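Local coordinates for Lmo2812 protein (Listeria monocytogenes EGD-e, PDB 5ZQA), which probably removes the terminal D-alanine from peptidoglycan peptides as a serine-type D-Ala-D-Ala carboxypeptidase, a penicillin-binding protein of cell wall synthesis, at residues L66-D77 with L181-V192; A137-N145 with K155-G163. All coordinates share one frame; numbering follows the deposited sequence.

Interaction 1: residues L66-D77 with L181-V192; sequences LMTAFLVLEAVD and LSSKLISTHPEV. With MG (magnesium ion), chain C; MG (magnesium ion), chain B.
H189 is held from two sides by E74 and by a magnesium ion. Its NE2 donates to E74 OE2 over 2.7 Å, bent to 148° and tilted out of the imidazole plane; E74 OE2 accepts through its anti lone pair, away from the other carboxylate oxygen, and the carboxylate stands steeply to the ring. ND1 binds one magnesium ion at 2.1 Å, which E191 OE2 also ligates at 1.9 Å. D77 OD2 comes to the ring's edge, 3.1 Å from H189 CE1, and its OD1 accepts from a water on that metal, which also donates to L73 O. E74 OE1 carries the second magnesium ion, otherwise ligated by four waters, one of them donating to E74 OE2. L73 CB sits almost centrally over one imidazole face, 3.5 Å from the H189 centroid, a CH-pi contact. The H189 edge also points toward the F70 ring in an offset edge-to-face pair, planes at 80°. F70, whose CG lies opposite its backbone N, and L185 slide past each other in opposite directions, F70 CD1 3.9 Å from L185 CD1. Farther along, L66 crosses L185, and M67 CE meets L181 CD1. The axes of segments 66-77 and 181-188 run at 27°, 10.2 Å apart at closest, while Y115 of helix 111-120 touches L73 and V192. Metal on one ring nitrogen and carboxylate on the other fix the imidazole's rotation, and the cation would probably strengthen the NE2 donor.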
loop_
_atom_site.group_PDB
_atom_site.type_symbol
_atom_site.label_atom_id
_atom_site.label_comp_id
_atom_site.label_asym_id
_atom_site.label_seq_id
_atom_site.Cartn_x
_atom_site.Cartn_y
_atom_site.Cartn_z
ATOM N N LEU A 66 0.574 -2.026 2.980
ATOM C CA LEU A 66 1.118 -3.133 2.193
ATOM C C LEU A 66 1.890 -4.102 3.084
ATOM O O LEU A 66 1.880 -5.307 2.839
ATOM C CB LEU A 66 2.017 -2.623 1.067
ATOM C CG LEU A 66 1.245 -1.859 -0.020
ATOM C CD1 LEU A 66 2.186 -1.275 -1.052
ATOM C CD2 LEU A 66 0.215 -2.758 -0.712
ATOM N N MET A 67 2.547 -3.588 4.122
ATOM C CA MET A 67 3.262 -4.485 5.025
ATOM C C MET A 67 2.265 -5.222 5.907
ATOM O O MET A 67 2.429 -6.417 6.172
ATOM C CB MET A 67 4.273 -3.735 5.898
ATOM C CG MET A 67 4.936 -4.641 6.949
ATOM S SD MET A 67 5.849 -6.034 6.251
ATOM C CE MET A 67 7.402 -5.241 5.832
ATOM N N THR A 68 1.225 -4.522 6.354
ATOM C CA THR A 68 0.175 -5.197 7.104
ATOM C C THR A 68 -0.478 -6.291 6.248
ATOM O O THR A 68 -0.697 -7.393 6.742
ATOM C CB THR A 68 -0.865 -4.188 7.613
ATOM O OG1 THR A 68 -0.168 -3.193 8.378
ATOM C CG2 THR A 68 -1.938 -4.853 8.507
ATOM N N ALA A 69 -0.755 -5.994 4.975
ATOM C CA ALA A 69 -1.304 -7.000 4.056
ATOM C C ALA A 69 -0.377 -8.208 3.958
ATOM O O ALA A 69 -0.839 -9.356 4.021
ATOM C CB ALA A 69 -1.547 -6.393 2.666
ATOM N N PHE A 70 0.922 -7.959 3.800
ATOM C CA PHE A 70 1.899 -9.045 3.709
ATOM C C PHE A 70 1.809 -9.961 4.920
ATOM O O PHE A 70 1.761 -11.185 4.782
ATOM C CB PHE A 70 3.330 -8.491 3.570
ATOM C CG PHE A 70 4.363 -9.554 3.328
ATOM C CD1 PHE A 70 4.608 -10.018 2.050
ATOM C CD2 PHE A 70 5.062 -10.120 4.385
ATOM C CE1 PHE A 70 5.556 -11.008 1.822
ATOM C CE2 PHE A 70 6.001 -11.104 4.160
ATOM C CZ PHE A 70 6.245 -11.546 2.875
ATOM N N LEU A 71 1.744 -9.363 6.103
ATOM C CA LEU A 71 1.706 -10.142 7.329
ATOM C C LEU A 71 0.376 -10.891 7.534
ATOM O O LEU A 71 0.368 -12.004 8.076
ATOM C CB LEU A 71 2.020 -9.234 8.524
ATOM C CG LEU A 71 3.504 -8.845 8.537
ATOM C CD1 LEU A 71 3.782 -7.775 9.586
ATOM C CD2 LEU A 71 4.402 -10.059 8.774
ATOM N N VAL A 72 -0.734 -10.308 7.089
ATOM C CA VAL A 72 -2.015 -11.005 7.088
ATOM C C VAL A 72 -1.961 -12.227 6.186
ATOM O O VAL A 72 -2.354 -13.328 6.587
ATOM C CB VAL A 72 -3.149 -10.068 6.637
ATOM C CG1 VAL A 72 -4.414 -10.847 6.333
ATOM C CG2 VAL A 72 -3.395 -9.007 7.717
ATOM N N LEU A 73 -1.430 -12.039 4.983
ATOM C CA LEU A 73 -1.369 -13.120 4.000
ATOM C C LEU A 73 -0.411 -14.233 4.457
ATOM O O LEU A 73 -0.706 -15.426 4.273
ATOM C CB LEU A 73 -0.960 -12.560 2.641
ATOM C CG LEU A 73 -2.040 -11.654 2.043
ATOM C CD1 LEU A 73 -1.499 -10.874 0.858
ATOM C CD2 LEU A 73 -3.261 -12.461 1.634
ATOM N N GLU A 74 0.712 -13.855 5.074
ATOM C CA GLU A 74 1.615 -14.842 5.684
ATOM C C GLU A 74 0.892 -15.660 6.761
ATOM O O GLU A 74 0.988 -16.887 6.801
ATOM C CB GLU A 74 2.844 -14.161 6.305
ATOM C CG GLU A 74 3.805 -13.548 5.298
ATOM C CD GLU A 74 4.638 -14.599 4.598
ATOM O OE1 GLU A 74 5.505 -15.209 5.266
ATOM O OE2 GLU A 74 4.409 -14.842 3.392
ATOM N N ALA A 75 0.147 -14.974 7.618
ATOM C CA ALA A 75 -0.555 -15.637 8.719
ATOM C C ALA A 75 -1.558 -16.652 8.199
ATOM O O ALA A 75 -1.667 -17.761 8.736
ATOM C CB ALA A 75 -1.253 -14.610 9.607
ATOM N N VAL A 76 -2.280 -16.305 7.144
ATOM C CA VAL A 76 -3.237 -17.262 6.610
ATOM C C VAL A 76 -2.504 -18.475 6.020
ATOM O O VAL A 76 -2.900 -19.610 6.264
ATOM C CB VAL A 76 -4.158 -16.626 5.564
ATOM C CG1 VAL A 76 -5.083 -17.692 4.952
ATOM C CG2 VAL A 76 -4.972 -15.487 6.204
ATOM N N ASP A 77 -1.429 -18.251 5.273
ATOM C CA ASP A 77 -0.712 -19.371 4.665
ATOM C C ASP A 77 -0.103 -20.278 5.723
ATOM O O ASP A 77 -0.005 -21.497 5.534
ATOM C CB ASP A 77 0.392 -18.872 3.729
ATOM C CG ASP A 77 -0.153 -18.314 2.437
ATOM O OD1 ASP A 77 -1.392 -18.259 2.287
ATOM O OD2 ASP A 77 0.656 -17.915 1.574
ATOM N N LEU A 181 9.526 -3.890 -0.991
ATOM C CA LEU A 181 8.352 -4.381 -0.275
ATOM C C LEU A 181 7.256 -4.810 -1.241
ATOM O O LEU A 181 6.667 -5.882 -1.096
ATOM C CB LEU A 181 7.823 -3.312 0.671
ATOM C CG LEU A 181 6.488 -3.613 1.338
ATOM C CD1 LEU A 181 6.535 -4.917 2.121
ATOM C CD2 LEU A 181 6.070 -2.436 2.211
ATOM N N SER A 182 6.994 -3.971 -2.233
ATOM C CA SER A 182 5.926 -4.244 -3.186
ATOM C C SER A 182 6.244 -5.477 -4.028
ATOM O O SER A 182 5.371 -6.300 -4.281
ATOM C CB SER A 182 5.696 -3.023 -4.085
ATOM O OG SER A 182 5.306 -1.902 -3.303
ATOM N N SER A 183 7.495 -5.594 -4.462
ATOM C CA SER A 183 7.914 -6.737 -5.272
ATOM C C SER A 183 7.814 -8.034 -4.465
ATOM O O SER A 183 7.316 -9.046 -4.967
ATOM C CB SER A 183 9.338 -6.514 -5.800
ATOM O OG SER A 183 10.287 -6.546 -4.757
ATOM N N LYS A 184 8.259 -8.003 -3.210
ATOM C CA LYS A 184 8.191 -9.181 -2.351
ATOM C C LYS A 184 6.743 -9.570 -2.069
ATOM O O LYS A 184 6.399 -10.751 -2.042
ATOM C CB LYS A 184 8.935 -8.928 -1.036
ATOM C CG LYS A 184 9.084 -10.159 -0.165
ATOM C CD LYS A 184 10.137 -11.112 -0.698
ATOM C CE LYS A 184 11.528 -10.496 -0.659
ATOM N NZ LYS A 184 12.554 -11.528 -0.966
ATOM N N LEU A 185 5.894 -8.571 -1.849
ATOM C CA LEU A 185 4.480 -8.836 -1.611
ATOM C C LEU A 185 3.844 -9.519 -2.824
ATOM O O LEU A 185 3.149 -10.533 -2.691
ATOM C CB LEU A 185 3.743 -7.532 -1.271
ATOM C CG LEU A 185 2.217 -7.596 -1.191
ATOM C CD1 LEU A 185 1.754 -8.532 -0.094
ATOM C CD2 LEU A 185 1.642 -6.191 -0.973
ATOM N N ILE A 186 4.103 -8.984 -4.011
ATOM C CA ILE A 186 3.518 -9.523 -5.230
ATOM C C ILE A 186 4.090 -10.908 -5.591
ATOM O O ILE A 186 3.342 -11.801 -5.996
ATOM C CB ILE A 186 3.710 -8.527 -6.392
ATOM C CG1 ILE A 186 2.862 -7.272 -6.148
ATOM C CG2 ILE A 186 3.346 -9.161 -7.741
ATOM C CD1 ILE A 186 3.187 -6.131 -7.108
ATOM N N SER A 187 5.395 -11.114 -5.424
ATOM C CA SER A 187 5.993 -12.408 -5.775
ATOM C C SER A 187 5.585 -13.509 -4.784
ATOM O O SER A 187 5.357 -14.661 -5.170
ATOM C CB SER A 187 7.518 -12.284 -5.853
ATOM O OG SER A 187 8.088 -12.022 -4.586
ATOM N N THR A 188 5.481 -13.153 -3.510
ATOM C CA THR A 188 5.147 -14.119 -2.467
ATOM C C THR A 188 3.647 -14.396 -2.403
ATOM O O THR A 188 3.217 -15.531 -2.126
ATOM C CB THR A 188 5.629 -13.623 -1.094
ATOM O OG1 THR A 188 7.027 -13.302 -1.168
ATOM C CG2 THR A 188 5.417 -14.682 -0.036
ATOM N N HIS A 189 2.856 -13.359 -2.663
ATOM C CA HIS A 189 1.401 -13.452 -2.613
ATOM C C HIS A 189 0.777 -12.811 -3.841
ATOM O O HIS A 189 0.143 -11.765 -3.736
ATOM C CB HIS A 189 0.855 -12.792 -1.335
ATOM C CG HIS A 189 1.378 -13.413 -0.084
ATOM N ND1 HIS A 189 0.903 -14.611 0.400
ATOM C CD2 HIS A 189 2.381 -13.037 0.746
ATOM C CE1 HIS A 189 1.570 -14.936 1.493
ATOM N NE2 HIS A 189 2.477 -14.003 1.723
ATOM N N PRO A 190 0.933 -13.452 -5.010
ATOM C CA PRO A 190 0.404 -12.882 -6.255
ATOM C C PRO A 190 -1.094 -12.595 -6.192
ATOM O O PRO A 190 -1.566 -11.705 -6.891
ATOM C CB PRO A 190 0.725 -13.960 -7.310
ATOM C CG PRO A 190 1.085 -15.178 -6.547
ATOM C CD PRO A 190 1.607 -14.743 -5.223
ATOM N N GLU A 191 -1.817 -13.324 -5.350
ATOM C CA GLU A 191 -3.256 -13.132 -5.228
ATOM C C GLU A 191 -3.621 -11.759 -4.655
ATOM O O GLU A 191 -4.778 -11.372 -4.696
ATOM C CB GLU A 191 -3.874 -14.246 -4.379
ATOM C CG GLU A 191 -3.704 -14.108 -2.873
ATOM C CD GLU A 191 -2.363 -14.585 -2.338
ATOM O OE1 GLU A 191 -1.470 -14.994 -3.120
ATOM O OE2 GLU A 191 -2.184 -14.550 -1.099
ATOM N N VAL A 192 -2.646 -11.010 -4.141
ATOM C CA VAL A 192 -2.965 -9.675 -3.640
ATOM C C VAL A 192 -3.555 -8.831 -4.770
ATOM O O VAL A 192 -4.430 -7.987 -4.535
ATOM C CB VAL A 192 -1.714 -8.990 -3.011
ATOM C CG1 VAL A 192 -0.651 -8.655 -4.056
ATOM C CG2 VAL A 192 -2.129 -7.737 -2.224
HETATM MG MG MG C . -0.861 -15.545 -0.183
HETATM MG MG MG B . 6.409 -17.093 4.794
HETATM O O HOH W 1 -1.951 -15.933 1.500
HETATM O O HOH W 2 6.174 -16.542 2.767
HETATM O O HOH W 3 4.495 -18.048 4.722
HETATM O O HOH W 4 8.184 -16.047 5.052
HETATM O O HOH W 5 6.536 -17.623 6.678
#

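Interaction 2: residues A137-N145 with K155-G163; sequences ADFPKEMNN and KTTFVSASG
N144 CG lies anti to its carbonyl carbon (chi1 -71°), and chi2 of -48° turns the amide toward the backbone of F158. Both ends of that amide bond to the same residue: F158 N donates to N144 OD1 over 2.9 Å, nearly straight at 176° and in the carbonyl plane on a lone pair, while N144 ND2 donates to F158 O at 3.0 Å, with the acceptor close to the amide plane. A water also donates to N144 OD1 and to T156 O, linking the amide to the backbone two residues before F158. M143, extended through chi2 and bent at chi3, crosses F158; its CE lies 3.9 Å from F158 CD1, and SD approaches the ring obliquely in a Met-aromatic contact. The same sulfur is 3.3 Å from S160 O. At the start of the helix, P140 CG packs on V159 O, and F139 meets A161 CB obliquely through CD2 at 3.6 Å. Beyond the pair, M67 of helix 65-77 touches F158, E128 of helix 124-135 takes the hydroxyl of S162, and S162 O accepts from K65 NZ. S160 OG accepts from G163 N in an ST motif and is also hydrogen-bonded to L164 O. One asparagine thus satisfies both backbone polar groups of F158, as a strand neighbour would, and holds an irregular segment against helix 139-150.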
loop_
_atom_site.group_PDB
_atom_site.type_symbol
_atom_site.label_atom_id
_atom_site.label_comp_id
_atom_site.label_asym_id
_atom_site.label_seq_id
_atom_site.Cartn_x
_atom_site.Cartn_y
_atom_site.Cartn_z
ATOM N N ALA A 137 -0.257 -5.061 20.772
ATOM C CA ALA A 137 0.437 -3.779 20.747
ATOM C C ALA A 137 1.842 -3.887 20.160
ATOM O O ALA A 137 2.506 -2.874 19.952
ATOM C CB ALA A 137 0.501 -3.185 22.152
ATOM N N ASP A 138 2.294 -5.105 19.879
ATOM C CA ASP A 138 3.640 -5.296 19.344
ATOM C C ASP A 138 3.683 -5.416 17.823
ATOM O O ASP A 138 4.720 -5.764 17.262
ATOM C CB ASP A 138 4.288 -6.541 19.951
ATOM C CG ASP A 138 4.589 -6.384 21.425
ATOM O OD1 ASP A 138 4.552 -5.235 21.922
ATOM O OD2 ASP A 138 4.876 -7.410 22.079
ATOM N N PHE A 139 2.570 -5.138 17.152
ATOM C CA PHE A 139 2.554 -5.310 15.698
ATOM C C PHE A 139 3.578 -4.445 14.939
ATOM O O PHE A 139 4.197 -4.944 14.000
ATOM C CB PHE A 139 1.159 -5.056 15.133
ATOM C CG PHE A 139 1.007 -5.511 13.706
ATOM C CD1 PHE A 139 1.022 -6.862 13.385
ATOM C CD2 PHE A 139 0.863 -4.583 12.686
ATOM C CE1 PHE A 139 0.887 -7.287 12.067
ATOM C CE2 PHE A 139 0.720 -5.003 11.364
ATOM C CZ PHE A 139 0.734 -6.350 11.055
ATOM N N PRO A 140 3.783 -3.170 15.331
ATOM C CA PRO A 140 4.810 -2.405 14.604
ATOM C C PRO A 140 6.191 -3.058 14.653
ATOM O O PRO A 140 6.929 -3.010 13.667
ATOM C CB PRO A 140 4.818 -1.060 15.329
ATOM C CG PRO A 140 3.411 -0.922 15.829
ATOM C CD PRO A 140 3.011 -2.306 16.245
ATOM N N LYS A 141 6.531 -3.680 15.775
ATOM C CA LYS A 141 7.803 -4.395 15.872
ATOM C C LYS A 141 7.851 -5.543 14.865
ATOM O O LYS A 141 8.879 -5.785 14.234
ATOM C CB LYS A 141 8.021 -4.913 17.299
ATOM C CG LYS A 141 9.326 -5.681 17.514
ATOM C CD LYS A 141 9.886 -5.426 18.917
ATOM C CE LYS A 141 8.798 -5.552 19.977
ATOM N NZ LYS A 141 9.283 -5.271 21.360
ATOM N N GLU A 142 6.732 -6.233 14.682
ATOM C CA GLU A 142 6.681 -7.311 13.700
ATOM C C GLU A 142 6.761 -6.781 12.272
ATOM O O GLU A 142 7.381 -7.409 11.418
ATOM C CB GLU A 142 5.418 -8.145 13.890
ATOM C CG GLU A 142 5.431 -8.973 15.170
ATOM C CD GLU A 142 6.562 -9.995 15.200
ATOM O OE1 GLU A 142 7.050 -10.388 14.116
ATOM O OE2 GLU A 142 6.965 -10.405 16.309
ATOM N N MET A 143 6.164 -5.620 12.020
ATOM C CA MET A 143 6.291 -4.986 10.708
ATOM C C MET A 143 7.754 -4.689 10.399
ATOM O O MET A 143 8.232 -4.951 9.301
ATOM C CB MET A 143 5.477 -3.683 10.643
ATOM C CG MET A 143 3.980 -3.857 10.801
ATOM S SD MET A 143 3.114 -2.267 10.866
ATOM C CE MET A 143 2.991 -1.856 9.118
ATOM N N ASN A 144 8.468 -4.129 11.375
ATOM C CA ASN A 144 9.872 -3.793 11.157
ATOM C C ASN A 144 10.760 -5.042 11.110
ATOM O O ASN A 144 11.743 -5.088 10.358
ATOM C CB ASN A 144 10.320 -2.817 12.235
ATOM C CG ASN A 144 9.708 -1.457 12.039
ATOM O OD1 ASN A 144 9.733 -0.931 10.935
ATOM N ND2 ASN A 144 9.123 -0.896 13.092
ATOM N N ASN A 145 10.392 -6.068 11.876
ATOM C CA ASN A 145 11.095 -7.342 11.774
ATOM C C ASN A 145 10.978 -7.929 10.379
ATOM O O ASN A 145 11.952 -8.440 9.832
ATOM C CB ASN A 145 10.560 -8.338 12.801
ATOM C CG ASN A 145 11.127 -8.105 14.180
ATOM O OD1 ASN A 145 12.076 -7.337 14.354
ATOM N ND2 ASN A 145 10.565 -8.785 15.170
ATOM N N LYS A 155 16.611 2.696 6.289
ATOM C CA LYS A 155 15.883 3.947 6.134
ATOM C C LYS A 155 14.377 3.776 6.318
ATOM O O LYS A 155 13.649 4.768 6.423
ATOM C CB LYS A 155 16.162 4.572 4.768
ATOM C CG LYS A 155 17.576 5.088 4.651
ATOM C CD LYS A 155 17.839 5.707 3.293
ATOM C CE LYS A 155 19.277 6.199 3.202
ATOM N NZ LYS A 155 19.546 6.902 1.913
ATOM N N THR A 156 13.909 2.533 6.327
ATOM C CA THR A 156 12.482 2.262 6.536
ATOM C C THR A 156 12.147 2.007 8.002
ATOM O O THR A 156 12.822 1.225 8.656
ATOM C CB THR A 156 12.022 1.043 5.717
ATOM O OG1 THR A 156 12.115 1.360 4.325
ATOM C CG2 THR A 156 10.562 0.659 6.047
ATOM N N THR A 157 11.121 2.689 8.510
ATOM C CA THR A 157 10.531 2.355 9.809
ATOM C C THR A 157 9.015 2.497 9.758
ATOM O O THR A 157 8.483 3.525 9.326
ATOM C CB THR A 157 11.072 3.235 10.965
ATOM O OG1 THR A 157 11.027 4.607 10.582
ATOM C CG2 THR A 157 12.502 2.872 11.323
ATOM N N PHE A 158 8.334 1.439 10.180
ATOM C CA PHE A 158 6.884 1.434 10.345
ATOM C C PHE A 158 6.533 1.764 11.786
ATOM O O PHE A 158 7.253 1.375 12.707
ATOM C CB PHE A 158 6.302 0.069 9.959
ATOM C CG PHE A 158 6.566 -0.319 8.533
ATOM C CD1 PHE A 158 5.839 0.254 7.503
ATOM C CD2 PHE A 158 7.533 -1.269 8.223
ATOM C CE1 PHE A 158 6.069 -0.091 6.186
ATOM C CE2 PHE A 158 7.774 -1.620 6.898
ATOM C CZ PHE A 158 7.039 -1.025 5.879
ATOM N N VAL A 159 5.418 2.463 11.983
ATOM C CA VAL A 159 5.027 2.878 13.334
ATOM C C VAL A 159 3.659 2.338 13.746
ATOM O O VAL A 159 3.302 2.383 14.926
ATOM C CB VAL A 159 5.027 4.433 13.475
ATOM C CG1 VAL A 159 6.414 5.014 13.176
ATOM C CG2 VAL A 159 3.983 5.089 12.574
ATOM N N SER A 160 2.891 1.846 12.777
ATOM C CA SER A 160 1.522 1.407 13.027
ATOM C C SER A 160 1.025 0.561 11.865
ATOM O O SER A 160 1.540 0.674 10.758
ATOM C CB SER A 160 0.598 2.610 13.222
ATOM O OG SER A 160 0.439 3.323 11.999
ATOM N N ALA A 161 0.033 -0.291 12.116
ATOM C CA ALA A 161 -0.531 -1.134 11.068
ATOM C C ALA A 161 -1.148 -0.320 9.926
ATOM O O ALA A 161 -1.125 -0.738 8.763
ATOM C CB ALA A 161 -1.575 -2.072 11.658
ATOM N N SER A 162 -1.708 0.837 10.270
ATOM C CA SER A 162 -2.390 1.678 9.298
ATOM C C SER A 162 -1.467 2.635 8.562
ATOM O O SER A 162 -1.727 3.022 7.420
ATOM C CB SER A 162 -3.482 2.488 9.996
ATOM O OG SER A 162 -2.923 3.300 11.018
ATOM N N GLY A 163 -0.407 3.046 9.242
ATOM C CA GLY A 163 0.421 4.127 8.745
ATOM C C GLY A 163 0.054 5.472 9.352
ATOM O O GLY A 163 0.653 6.486 9.002
HETATM O O HOH W 6 12.150 -1.277 9.474
#

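In the fold
The two contacts lie about 15 Å apart between centres and meet along helix 65-77, which follows the predicted nucleophile S62 and begins at K65. Interaction 2 is nested in the chain closed by interaction 1: helix 65-77 comes first, then helix 139-150 and its following loop, then helix 175-188. T68 OG1 probably donates to A161 O and packs on M143 and F139, while M67 CE lies against M143 O. Helix 65-77 therefore serves both, packing on helix 175-188 in interaction 1 and touching helix and loop of interaction 2. Helix 175-188 reaches the antiparallel sheet through I238 and T240, joining the helices near the predicted nucleophile to the sheet that carries K226, a predicted substrate-binding residue.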